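Local structure of S-locus protein 11 (Brassica rapa subsp. oleifera, 5GYY) at residues E28-Y31 / T32-T35. The protein is a secreted, defensin-like S-locus protein that probably acts as the pollen self-incompatibility ligand of the stigmatic receptor kinase. Numbering follows the deposited sequence.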
# COMPACT_ATOMS: atom_id res chain seq x y z
N GLU C 28 -14.87 -19.37 -5.63
CA GLU C 28 -15.78 -20.51 -5.49
C GLU C 28 -15.03 -21.83 -5.41
O GLU C 28 -15.36 -22.70 -4.60
CB GLU C 28 -16.79 -20.55 -6.65
CG GLU C 28 -17.87 -19.47 -6.56
CD GLU C 28 -18.52 -19.19 -7.92
OE1 GLU C 28 -18.28 -19.96 -8.87
OE2 GLU C 28 -19.27 -18.19 -8.02
N ALA C 29 -13.99 -21.95 -6.22
CA ALA C 29 -13.15 -23.13 -6.20
C ALA C 29 -12.41 -23.19 -4.86
O ALA C 29 -12.28 -24.26 -4.27
CB ALA C 29 -12.15 -23.09 -7.38
N PHE C 30 -11.94 -22.03 -4.40
CA PHE C 30 -11.27 -21.85 -3.12
C PHE C 30 -12.20 -22.31 -1.99
O PHE C 30 -11.79 -23.06 -1.10
CB PHE C 30 -10.88 -20.37 -2.94
CG PHE C 30 -10.01 -20.09 -1.73
CD1 PHE C 30 -9.23 -21.08 -1.15
CD2 PHE C 30 -9.96 -18.80 -1.18
CE1 PHE C 30 -8.42 -20.80 -0.03
CE2 PHE C 30 -9.16 -18.52 -0.08
CZ PHE C 30 -8.38 -19.52 0.49
N TYR C 31 -13.46 -21.88 -2.07
CA TYR C 31 -14.45 -22.27 -1.07
C TYR C 31 -14.63 -23.79 -1.03
O TYR C 31 -14.51 -24.40 0.03
CB TYR C 31 -15.79 -21.58 -1.31
CG TYR C 31 -16.89 -22.06 -0.38
CD1 TYR C 31 -16.97 -21.60 0.93
CD2 TYR C 31 -17.84 -22.98 -0.81
CE1 TYR C 31 -17.96 -22.05 1.79
CE2 TYR C 31 -18.85 -23.43 0.04
CZ TYR C 31 -18.90 -22.96 1.34
OH TYR C 31 -19.88 -23.39 2.20
N THR C 32 -14.89 -24.38 -2.19
CA THR C 32 -15.07 -25.82 -2.28
C THR C 32 -13.88 -26.57 -1.70
O THR C 32 -14.04 -27.51 -0.93
CB THR C 32 -15.28 -26.25 -3.72
OG1 THR C 32 -16.42 -25.56 -4.25
CG2 THR C 32 -15.51 -27.76 -3.80
N ASN C 33 -12.68 -26.13 -2.07
CA ASN C 33 -11.46 -26.71 -1.54
C ASN C 33 -11.37 -26.65 -0.01
O ASN C 33 -10.79 -27.54 0.63
CB ASN C 33 -10.24 -26.04 -2.17
CG ASN C 33 -9.05 -26.07 -1.28
OD1 ASN C 33 -8.82 -25.14 -0.51
ND2 ASN C 33 -8.30 -27.17 -1.33
N LYS C 34 -11.91 -25.58 0.57
CA LYS C 34 -11.91 -25.36 2.02
C LYS C 34 -13.05 -26.02 2.81
O LYS C 34 -12.93 -26.23 4.01
CB LYS C 34 -11.90 -23.85 2.31
CG LYS C 34 -10.57 -23.17 2.05
CD LYS C 34 -9.49 -23.71 2.98
CE LYS C 34 -8.12 -23.12 2.65
NZ LYS C 34 -7.44 -23.92 1.61
N THR C 35 -14.18 -26.31 2.16
CA THR C 35 -15.35 -26.82 2.89
C THR C 35 -15.91 -28.13 2.37
O THR C 35 -16.78 -28.73 3.00
CB THR C 35 -16.49 -25.78 2.93
OG1 THR C 35 -16.96 -25.53 1.59
CG2 THR C 35 -16.00 -24.49 3.59
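Thr32 N to Glu28 O (3.0 Å, 173° at the hydrogen) and Asn33 N to Ala29 O (2.9 Å) continue the i to i+4 ladder of helix 23-35, the single helix that packs on the three-stranded sheet of this defensin-like fold. Near its C-terminal end an i to i+3 bond joins the pattern: Lys34 N bonds Phe30 O and, weakly, Tyr31 O. Tyr31 O also takes the hydroxyl of Thr35, 3.1 Å from OG1, which lies above the carbonyl plane. Threonine suits this last turn because its branches divide the work: with chi1 at 63°, OG1 serves that carbonyl and sits over one face of the Tyr31 ring, toward its rim, while the methyl CG2 lies against CE1. With CG anti to the backbone N (chi1 174°), the large Tyr31 ring leaves the helix toward the sheet, where Leu13, Cys55 and Ile57 touch it and His11 meets it edge-to-face. Asn33 offers an amide oxygen, OD1, that receives Lys34 NZ at 2.8 Å in the carbonyl plane; NZ also forms a salt bridge to an acidic side chain of another protein's chain. The long lysine chain, bent at chi2 and chi4, also reaches the aromatic ring, Lys34 CE lying 3.6 Å from Phe30 CE1.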